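Local coordinates for protein neutral ceramidase (Pseudomonas aeruginosa, PDB 2ZWS) that hydrolyses the N-acyl linkage of ceramides to release sphingosine and a free fatty acid, and also catalyses the reverse synthesis, as a zinc-dependent secreted enzyme, at residues Arg298-Asp303 against Gln476-Asp481; Glu404-Pro409 against Arg422-Ala427; Thr391-Gln396 against Thr465-Trp470. One frame throughout, in Å; residues are numbered along the deposited sequence. Where two conformers were deposited one is given.

Interaction 1: Arg298-Asp303 against Gln476-Asp481; sequences RFRFVD and QQLFVD. With PLM (palmitic acid), chain G.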
loop_
_atom_site.group_PDB
_atom_site.type_symbol
_atom_site.label_atom_id
_atom_site.label_comp_id
_atom_site.label_asym_id
_atom_site.label_seq_id
_atom_site.Cartn_x
_atom_site.Cartn_y
_atom_site.Cartn_z
ATOM N N ARG A 298 -1.514 16.804 -14.958
ATOM C CA ARG A 298 -1.962 17.973 -14.186
ATOM C C ARG A 298 -2.046 17.561 -12.721
ATOM O O ARG A 298 -2.204 16.374 -12.407
ATOM C CB ARG A 298 -3.340 18.478 -14.645
ATOM C CG ARG A 298 -3.376 19.085 -16.035
ATOM C CD ARG A 298 -2.614 20.418 -16.157
ATOM N NE ARG A 298 -2.890 21.019 -17.459
ATOM C CZ ARG A 298 -2.335 20.609 -18.604
ATOM N NH1 ARG A 298 -1.463 19.606 -18.614
ATOM N NH2 ARG A 298 -2.663 21.190 -19.748
ATOM N N PHE A 299 -1.931 18.557 -11.850
ATOM C CA PHE A 299 -1.985 18.327 -10.418
ATOM C C PHE A 299 -2.489 19.593 -9.749
ATOM O O PHE A 299 -2.094 20.702 -10.136
ATOM C CB PHE A 299 -0.588 18.028 -9.859
ATOM C CG PHE A 299 -0.543 17.948 -8.358
ATOM C CD1 PHE A 299 -0.644 16.716 -7.724
ATOM C CD2 PHE A 299 -0.412 19.101 -7.576
ATOM C CE1 PHE A 299 -0.654 16.625 -6.346
ATOM C CE2 PHE A 299 -0.391 19.008 -6.199
ATOM C CZ PHE A 299 -0.513 17.784 -5.583
ATOM N N ARG A 300 -3.312 19.411 -8.721
ATOM C CA ARG A 300 -3.812 20.517 -7.925
ATOM C C ARG A 300 -4.048 20.070 -6.493
ATOM O O ARG A 300 -4.714 19.063 -6.287
ATOM C CB ARG A 300 -5.177 20.948 -8.506
ATOM C CG ARG A 300 -5.222 22.379 -8.748
ATOM C CD ARG A 300 -6.504 22.989 -8.282
ATOM N NE ARG A 300 -7.733 22.468 -8.861
ATOM C CZ ARG A 300 -8.930 22.913 -8.484
ATOM N NH1 ARG A 300 -8.997 23.859 -7.562
ATOM N NH2 ARG A 300 -10.054 22.439 -9.030
ATOM N N PHE A 301 -3.534 20.821 -5.512
ATOM C CA PHE A 301 -4.097 20.752 -4.161
ATOM C C PHE A 301 -5.393 21.558 -4.106
ATOM O O PHE A 301 -5.416 22.735 -4.484
ATOM C CB PHE A 301 -3.134 21.271 -3.102
ATOM C CG PHE A 301 -2.042 20.295 -2.723
ATOM C CD1 PHE A 301 -2.356 19.060 -2.146
ATOM C CD2 PHE A 301 -0.696 20.634 -2.870
ATOM C CE1 PHE A 301 -1.358 18.173 -1.745
ATOM C CE2 PHE A 301 0.340 19.729 -2.495
ATOM C CZ PHE A 301 0.006 18.504 -1.951
ATOM N N VAL A 302 -6.451 20.920 -3.627
ATOM C CA VAL A 302 -7.791 21.548 -3.555
ATOM C C VAL A 302 -8.233 21.708 -2.110
ATOM O O VAL A 302 -8.242 20.741 -1.354
ATOM C CB VAL A 302 -8.848 20.704 -4.312
ATOM C CG1 VAL A 302 -10.190 21.410 -4.336
ATOM C CG2 VAL A 302 -8.375 20.432 -5.735
ATOM N N ASP A 303 -8.595 22.930 -1.730
ATOM C CA ASP A 303 -9.176 23.134 -0.413
ATOM C C ASP A 303 -10.656 22.672 -0.413
ATOM O O ASP A 303 -11.520 23.242 -1.128
ATOM C CB ASP A 303 -9.052 24.597 0.001
ATOM C CG ASP A 303 -9.472 24.839 1.457
ATOM O OD1 ASP A 303 -9.964 23.904 2.135
ATOM O OD2 ASP A 303 -9.257 25.984 1.933
ATOM N N GLN A 476 -16.016 14.217 -8.748
ATOM C CA GLN A 476 -16.307 14.105 -10.164
ATOM C C GLN A 476 -16.073 15.456 -10.858
ATOM O O GLN A 476 -15.437 15.507 -11.921
ATOM C CB GLN A 476 -17.742 13.619 -10.391
ATOM C CG GLN A 476 -18.037 13.206 -11.815
ATOM C CD GLN A 476 -19.234 12.288 -11.908
ATOM O OE1 GLN A 476 -19.356 11.325 -11.142
ATOM N NE2 GLN A 476 -20.119 12.566 -12.866
ATOM N N GLN A 477 -16.538 16.531 -10.239
ATOM C CA GLN A 477 -16.314 17.876 -10.778
ATOM C C GLN A 477 -14.826 18.181 -10.916
ATOM O O GLN A 477 -14.388 18.694 -11.944
ATOM C CB GLN A 477 -16.916 18.905 -9.843
ATOM C CG GLN A 477 -16.615 20.340 -10.226
ATOM C CD GLN A 477 -17.344 21.290 -9.332
ATOM O OE1 GLN A 477 -16.739 21.965 -8.490
ATOM N NE2 GLN A 477 -18.656 21.313 -9.461
ATOM N N LEU A 478 -14.068 17.864 -9.864
ATOM C CA LEU A 478 -12.633 18.155 -9.848
ATOM C C LEU A 478 -11.889 17.417 -10.962
ATOM O O LEU A 478 -11.040 18.005 -11.666
ATOM C CB LEU A 478 -12.047 17.817 -8.482
ATOM C CG LEU A 478 -12.529 18.714 -7.336
ATOM C CD1 LEU A 478 -12.066 18.168 -5.996
ATOM C CD2 LEU A 478 -12.109 20.156 -7.500
ATOM N N PHE A 479 -12.177 16.127 -11.102
ATOM C CA PHE A 479 -11.561 15.344 -12.171
ATOM C C PHE A 479 -12.023 15.744 -13.566
ATOM O O PHE A 479 -11.225 15.737 -14.514
ATOM C CB PHE A 479 -11.733 13.846 -11.907
ATOM C CG PHE A 479 -10.745 13.296 -10.910
ATOM C CD1 PHE A 479 -9.393 13.203 -11.253
ATOM C CD2 PHE A 479 -11.142 12.873 -9.634
ATOM C CE1 PHE A 479 -8.446 12.704 -10.354
ATOM C CE2 PHE A 479 -10.158 12.349 -8.725
ATOM C CZ PHE A 479 -8.813 12.281 -9.107
ATOM N N VAL A 480 -13.310 16.058 -13.733
ATOM C CA VAL A 480 -13.765 16.496 -15.059
ATOM C C VAL A 480 -13.096 17.816 -15.438
ATOM O O VAL A 480 -12.585 17.962 -16.573
ATOM C CB VAL A 480 -15.303 16.589 -15.129
ATOM C CG1 VAL A 480 -15.749 17.408 -16.361
ATOM C CG2 VAL A 480 -15.858 15.182 -15.189
ATOM N N ASP A 481 -13.047 18.753 -14.492
ATOM C CA ASP A 481 -12.423 20.046 -14.772
ATOM C C ASP A 481 -10.938 19.866 -15.153
ATOM O O ASP A 481 -10.437 20.516 -16.082
ATOM C CB ASP A 481 -12.614 21.023 -13.598
ATOM C CG ASP A 481 -14.065 21.534 -13.471
ATOM O OD1 ASP A 481 -14.896 21.228 -14.359
ATOM O OD2 ASP A 481 -14.366 22.254 -12.486
HETATM C C1 PLM G . 0.217 23.629 -19.355
HETATM O O1 PLM G . 1.273 22.952 -19.444
HETATM O O2 PLM G . -0.672 23.495 -20.231
HETATM C C2 PLM G . 0.019 24.598 -18.215
HETATM C C3 PLM G . 0.291 23.884 -16.894
HETATM C C4 PLM G . 0.266 24.874 -15.736
HETATM C C5 PLM G . 1.522 25.733 -15.608
HETATM C C6 PLM G . 1.503 26.425 -14.249
HETATM C C7 PLM G . 0.953 27.843 -14.352
HETATM C C8 PLM G . -0.448 27.968 -13.769
HETATM C C9 PLM G . -0.876 29.431 -13.688
HETATM C CA PLM G . -2.220 29.677 -14.364
HETATM C CB PLM G . -3.367 29.610 -13.359
HETATM C CC PLM G . -4.503 28.760 -13.916
HETATM C CD PLM G . -5.809 29.545 -13.984
HETATM C CE PLM G . -6.816 28.894 -14.926
HETATM C CF PLM G . -7.718 27.900 -14.198
HETATM C CG PLM G . -8.893 28.591 -13.516
HETATM O O HOH W 1 -9.622 20.397 -11.108
#

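Interaction 2: Glu404-Pro409 against Arg422-Ala427; sequences ELLGAP and RAVQAA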
loop_
_atom_site.group_PDB
_atom_site.type_symbol
_atom_site.label_atom_id
_atom_site.label_comp_id
_atom_site.label_asym_id
_atom_site.label_seq_id
_atom_site.Cartn_x
_atom_site.Cartn_y
_atom_site.Cartn_z
ATOM N N GLU A 404 -5.434 7.628 -19.738
ATOM C CA GLU A 404 -5.356 8.598 -18.642
ATOM C C GLU A 404 -5.446 7.848 -17.344
ATOM O O GLU A 404 -6.264 6.947 -17.204
ATOM C CB GLU A 404 -6.450 9.656 -18.700
ATOM C CG GLU A 404 -6.110 10.806 -19.604
ATOM C CD GLU A 404 -7.184 11.896 -19.633
ATOM O OE1 GLU A 404 -8.392 11.594 -19.420
ATOM O OE2 GLU A 404 -6.807 13.056 -19.900
ATOM N N LEU A 405 -4.579 8.230 -16.412
ATOM C CA LEU A 405 -4.474 7.576 -15.125
ATOM C C LEU A 405 -4.808 8.643 -14.085
ATOM O O LEU A 405 -4.181 9.699 -14.031
ATOM C CB LEU A 405 -3.045 7.051 -14.959
ATOM C CG LEU A 405 -2.657 6.480 -13.598
ATOM C CD1 LEU A 405 -3.532 5.274 -13.200
ATOM C CD2 LEU A 405 -1.184 6.114 -13.560
ATOM N N LEU A 406 -5.832 8.389 -13.286
ATOM C CA LEU A 406 -6.240 9.332 -12.255
ATOM C C LEU A 406 -5.750 8.877 -10.902
ATOM O O LEU A 406 -5.865 7.694 -10.563
ATOM C CB LEU A 406 -7.761 9.422 -12.171
ATOM C CG LEU A 406 -8.591 10.149 -13.242
ATOM C CD1 LEU A 406 -8.163 9.923 -14.659
ATOM C CD2 LEU A 406 -10.090 9.787 -13.076
ATOM N N GLY A 407 -5.204 9.819 -10.125
ATOM C CA GLY A 407 -4.766 9.503 -8.772
ATOM C C GLY A 407 -5.730 10.204 -7.819
ATOM O O GLY A 407 -5.781 11.447 -7.785
ATOM N N ALA A 408 -6.498 9.418 -7.060
ATOM C CA ALA A 408 -7.512 9.944 -6.152
ATOM C C ALA A 408 -7.192 9.581 -4.701
ATOM O O ALA A 408 -6.913 8.406 -4.418
ATOM C CB ALA A 408 -8.870 9.419 -6.564
ATOM N N PRO A 409 -7.256 10.581 -3.786
ATOM C CA PRO A 409 -6.796 10.404 -2.406
ATOM C C PRO A 409 -7.772 9.797 -1.413
ATOM O O PRO A 409 -7.906 10.288 -0.279
ATOM C CB PRO A 409 -6.447 11.838 -1.979
ATOM C CG PRO A 409 -7.511 12.683 -2.713
ATOM C CD PRO A 409 -7.642 11.985 -4.063
ATOM N N ARG A 422 -16.361 7.383 -16.203
ATOM C CA ARG A 422 -17.278 7.680 -17.318
ATOM C C ARG A 422 -17.243 9.153 -17.689
ATOM O O ARG A 422 -17.222 9.515 -18.867
ATOM C CB ARG A 422 -18.715 7.315 -16.951
ATOM C CG ARG A 422 -19.005 5.835 -16.945
ATOM C CD ARG A 422 -20.384 5.546 -16.380
ATOM N NE ARG A 422 -20.630 4.115 -16.437
ATOM C CZ ARG A 422 -21.571 3.472 -15.761
ATOM N NH1 ARG A 422 -22.380 4.122 -14.932
ATOM N NH2 ARG A 422 -21.681 2.161 -15.912
ATOM N N ALA A 423 -17.291 10.002 -16.662
ATOM C CA ALA A 423 -17.361 11.449 -16.876
ATOM C C ALA A 423 -16.061 11.954 -17.506
ATOM O O ALA A 423 -16.076 12.777 -18.426
ATOM C CB ALA A 423 -17.643 12.151 -15.581
ATOM N N VAL A 424 -14.929 11.450 -17.009
ATOM C CA VAL A 424 -13.626 11.805 -17.550
ATOM C C VAL A 424 -13.432 11.273 -18.974
ATOM O O VAL A 424 -12.962 12.016 -19.852
ATOM C CB VAL A 424 -12.494 11.352 -16.613
ATOM C CG1 VAL A 424 -11.099 11.413 -17.318
ATOM C CG2 VAL A 424 -12.521 12.179 -15.328
ATOM N N GLN A 425 -13.812 10.020 -19.223
ATOM C CA GLN A 425 -13.728 9.493 -20.587
ATOM C C GLN A 425 -14.571 10.338 -21.564
ATOM O O GLN A 425 -14.131 10.609 -22.686
ATOM C CB GLN A 425 -14.116 8.002 -20.642
ATOM C CG GLN A 425 -14.088 7.398 -22.070
ATOM C CD GLN A 425 -12.720 7.445 -22.712
ATOM O OE1 GLN A 425 -11.813 6.691 -22.350
ATOM N NE2 GLN A 425 -12.566 8.330 -23.677
ATOM N N ALA A 426 -15.760 10.760 -21.142
ATOM C CA ALA A 426 -16.595 11.613 -22.016
ATOM C C ALA A 426 -15.892 12.938 -22.319
ATOM O O ALA A 426 -15.872 13.377 -23.467
ATOM C CB ALA A 426 -18.001 11.827 -21.407
ATOM N N ALA A 427 -15.290 13.554 -21.304
ATOM C CA ALA A 427 -14.592 14.821 -21.471
ATOM C C ALA A 427 -13.306 14.676 -22.282
ATOM O O ALA A 427 -12.909 15.598 -22.997
ATOM C CB ALA A 427 -14.304 15.460 -20.114
#

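Interaction 3: Thr391-Gln396 against Thr465-Trp470; sequences TVLPIQ and TLYGPW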
loop_
_atom_site.group_PDB
_atom_site.type_symbol
_atom_site.label_atom_id
_atom_site.label_comp_id
_atom_site.label_asym_id
_atom_site.label_seq_id
_atom_site.Cartn_x
_atom_site.Cartn_y
_atom_site.Cartn_z
ATOM N N THR A 391 -7.986 18.490 4.979
ATOM C CA THR A 391 -8.848 19.495 4.374
ATOM C C THR A 391 -8.389 19.917 2.985
ATOM O O THR A 391 -9.183 20.438 2.216
ATOM C CB THR A 391 -8.937 20.742 5.263
ATOM O OG1 THR A 391 -7.641 21.333 5.400
ATOM C CG2 THR A 391 -9.490 20.366 6.661
ATOM N N VAL A 392 -7.098 19.726 2.682
ATOM C CA VAL A 392 -6.542 20.157 1.394
ATOM C C VAL A 392 -6.039 18.887 0.736
ATOM O O VAL A 392 -5.176 18.211 1.298
ATOM C CB VAL A 392 -5.388 21.182 1.569
ATOM C CG1 VAL A 392 -4.672 21.444 0.218
ATOM C CG2 VAL A 392 -5.902 22.471 2.241
ATOM N N LEU A 393 -6.606 18.551 -0.415
ATOM C CA LEU A 393 -6.385 17.219 -0.991
ATOM C C LEU A 393 -5.858 17.282 -2.420
ATOM O O LEU A 393 -6.242 18.171 -3.183
ATOM C CB LEU A 393 -7.686 16.400 -0.945
ATOM C CG LEU A 393 -8.161 16.037 0.479
ATOM C CD1 LEU A 393 -9.515 15.440 0.387
ATOM C CD2 LEU A 393 -7.177 15.065 1.122
ATOM N N PRO A 394 -4.950 16.354 -2.776
ATOM C CA PRO A 394 -4.363 16.350 -4.104
ATOM C C PRO A 394 -5.296 15.676 -5.108
ATOM O O PRO A 394 -5.875 14.605 -4.818
ATOM C CB PRO A 394 -3.100 15.498 -3.917
ATOM C CG PRO A 394 -3.486 14.475 -2.856
ATOM C CD PRO A 394 -4.449 15.246 -1.930
ATOM N N ILE A 395 -5.411 16.308 -6.280
ATOM C CA ILE A 395 -6.110 15.728 -7.413
ATOM C C ILE A 395 -5.069 15.705 -8.545
ATOM O O ILE A 395 -4.397 16.719 -8.795
ATOM C CB ILE A 395 -7.317 16.610 -7.831
ATOM C CG1 ILE A 395 -8.362 16.774 -6.685
ATOM C CG2 ILE A 395 -7.946 16.088 -9.131
ATOM C CD1 ILE A 395 -8.951 15.460 -6.237
ATOM N N GLN A 396 -4.925 14.568 -9.232
ATOM C CA GLN A 396 -3.867 14.406 -10.206
ATOM C C GLN A 396 -4.333 13.504 -11.331
ATOM O O GLN A 396 -5.082 12.530 -11.102
ATOM C CB GLN A 396 -2.664 13.763 -9.515
ATOM C CG GLN A 396 -1.414 13.717 -10.409
ATOM C CD GLN A 396 -0.247 13.129 -9.666
ATOM O OE1 GLN A 396 -0.391 12.081 -9.051
ATOM N NE2 GLN A 396 0.917 13.812 -9.697
ATOM N N THR A 465 -17.644 8.703 4.706
ATOM C CA THR A 465 -17.577 9.675 3.617
ATOM C C THR A 465 -17.554 11.058 4.261
ATOM O O THR A 465 -18.601 11.616 4.652
ATOM C CB THR A 465 -18.728 9.474 2.613
ATOM O OG1 THR A 465 -18.599 8.193 1.982
ATOM C CG2 THR A 465 -18.750 10.574 1.553
ATOM N N LEU A 466 -16.350 11.587 4.459
ATOM C CA LEU A 466 -16.144 12.675 5.418
ATOM C C LEU A 466 -16.918 13.950 5.138
ATOM O O LEU A 466 -17.428 14.588 6.069
ATOM C CB LEU A 466 -14.644 13.022 5.550
ATOM C CG LEU A 466 -13.755 11.879 6.047
ATOM C CD1 LEU A 466 -12.291 12.319 5.963
ATOM C CD2 LEU A 466 -14.102 11.447 7.470
ATOM N N TYR A 467 -16.956 14.350 3.875
ATOM C CA TYR A 467 -17.373 15.723 3.527
ATOM C C TYR A 467 -18.850 15.853 3.150
ATOM O O TYR A 467 -19.256 16.827 2.530
ATOM C CB TYR A 467 -16.438 16.290 2.437
ATOM C CG TYR A 467 -14.979 16.069 2.814
ATOM C CD1 TYR A 467 -14.358 16.864 3.791
ATOM C CD2 TYR A 467 -14.225 15.032 2.229
ATOM C CE1 TYR A 467 -13.010 16.629 4.166
ATOM C CE2 TYR A 467 -12.877 14.788 2.595
ATOM C CZ TYR A 467 -12.283 15.599 3.544
ATOM O OH TYR A 467 -10.968 15.343 3.907
ATOM N N GLY A 468 -19.617 14.828 3.493
ATOM C CA GLY A 468 -21.067 14.856 3.302
ATOM C C GLY A 468 -21.561 14.169 2.045
ATOM O O GLY A 468 -20.799 13.535 1.294
ATOM N N PRO A 469 -22.855 14.320 1.764
ATOM C CA PRO A 469 -23.498 13.561 0.703
ATOM C C PRO A 469 -22.934 13.851 -0.693
ATOM O O PRO A 469 -23.038 13.008 -1.579
ATOM C CB PRO A 469 -24.977 13.988 0.810
ATOM C CG PRO A 469 -24.953 15.306 1.501
ATOM C CD PRO A 469 -23.792 15.231 2.454
ATOM N N TRP A 470 -22.374 15.042 -0.883
ATOM C CA TRP A 470 -21.907 15.451 -2.207
ATOM C C TRP A 470 -20.398 15.304 -2.385
ATOM O O TRP A 470 -19.840 15.832 -3.340
ATOM C CB TRP A 470 -22.372 16.876 -2.539
ATOM C CG TRP A 470 -23.883 16.973 -2.452
ATOM C CD1 TRP A 470 -24.603 17.619 -1.502
ATOM C CD2 TRP A 470 -24.819 16.321 -3.309
ATOM N NE1 TRP A 470 -25.950 17.442 -1.734
ATOM C CE2 TRP A 470 -26.109 16.647 -2.837
ATOM C CE3 TRP A 470 -24.696 15.506 -4.446
ATOM C CZ2 TRP A 470 -27.282 16.187 -3.466
ATOM C CZ3 TRP A 470 -25.862 15.043 -5.072
ATOM C CH2 TRP A 470 -27.136 15.393 -4.575
#

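Interaction 1: Arg298-Asp303 against Gln476-Asp481
R300 and V302 of strand 295-303 meet L478 of helix 471-488, an alpha/beta layer in which the helix lies against one face of a four-stranded mixed sheet at one of its edge strands. R298 comes first, its chain packed on M482 and L486 further along the helix. Its guanidinium carries the carboxylate of a bound palmitic acid over one face, R298 NH2 lying 3.1 Å from palmitate O2; R298 NH1 forms a salt bridge with D296, and NH2 is also hydrogen-bonded to L490 O. R300 crosses L478 at about a right angle, bringing NH2 to 3.4 Å from L478 CD2. Its chain, bent at chi2 and chi3 (-58°), folds back so that V302 CG2 lies 3.7 Å above the centre of the guanidinium plane, an apolar lid on a cation. V302 itself reaches L478 tip to tip, V302 CG1 being 3.9 Å from L478 CD2; a compact branched residue suits a strand facing a helix, and leucine, branched at its end, offers methyls to meet it. A water in the plane of the R300 guanidinium links the two, accepting from R300 NH2 at 2.9 Å and donating to L478 O at 2.8 Å.

Interaction 2: Glu404-Pro409 against Arg422-Ala427
V424 turns both its methyl groups toward strand 403-407, overlapping L406 with one and the carboxylate of E404 with the other. CG1 stands anti to the backbone N (chi1 166°) and comes within 3.4 Å of E404 OE1, while CG2, beside the backbone N, lies 4.1 Å from L406 CD2. Valine and leucine slide past each other in opposite directions, touching through a single pair of methyls; these branched apolar residues suit the space between a helix and a sheet, where both are buried. E404 is the unusual member, an acid in a buried place. Its chain is extended beyond CG (chi2 -178°), which carries the carboxylate across V424 to the helix, where OE1 is hydrogen-bonded to S428 OG. The hydroxyl of S428 is also bonded to V424 O, one turn back, so it ties the strand's acid to the helix backbone. The carboxylate has a polar partner beside its contact with a methyl; burial next to methyls would probably favour the protonated form, while the S428 bond would offset part of that cost. M397 of strand 392-400 touches E404, L406 and V424 alike and closes the same layer. Strand 403-407 leads through a connection carrying the zinc ligand E411 into helix 414-428, which packs back on the sheet, and the chain then enters strand 435-439 parallel to the first: a beta-alpha-beta crossover.

Interaction 3: Thr391-Gln396 against Thr465-Trp470
Y467 OH is hydrogen-bonded to P390 O, the carbonyl just ahead of strand 392-400, and this bond anchors the phenol at the start of that strand. The hydroxyl thereby comes beside L393, whose CD1 lies 3.8 Å from Y467 OH and 4.1 Å from Y467 CE2. The methyl meets the oxygen and the ring carbon ortho to it from an oblique direction, as leucine and tyrosine approach from opposite sides. L393 points from the strand toward the loop; with chi1 at -67° CG sits opposite the carbonyl carbon, and CD1 is presented to the phenol. L466 CB, from the loop itself, sits 3.8 Å above the centre of the Y467 ring; F304, just after strand 295-303, meets the ring edge-to-face. Tyrosine suits this place because its ring can be buried among apolar groups while its hydroxyl reaches a backbone carbonyl. T465 to G468 form a type I beta turn that presents the ring, and G468 ends it with a positive phi (98°), a conformation suited to glycine. The loop runs on to W470, the N-cap of helix 471-488. V392 O is hydrogen-bonded to Q68 NE2, and the side chain of L393 is about 5 Å from that of Q68; Q68 is an inferred substrate-binding residue, so the contact lies at the start of the strand, beside the probable substrate pocket.

Overall arrangement
All three contacts build on one four-stranded sheet and are largely buried. Interactions 1 and 2 set helices 471-488 and 414-428 against it, and the two helices touch each other through V480 and A423; F479 also packs on L406. Interaction 3 fixes the loop leading into helix 471-488 onto the start of strand 392-400. That strand lies between the other two, hydrogen-bonded through L393 O to V302 N and through Q396 O to G407 N. The chemistry follows position: interaction 1, at an edge strand, adds an arginine and a bridging water to an apolar pair; interaction 2 buries an acid that a helix serine satisfies; interaction 3, nearest the inferred substrate-binding residues, rests on a tyrosine.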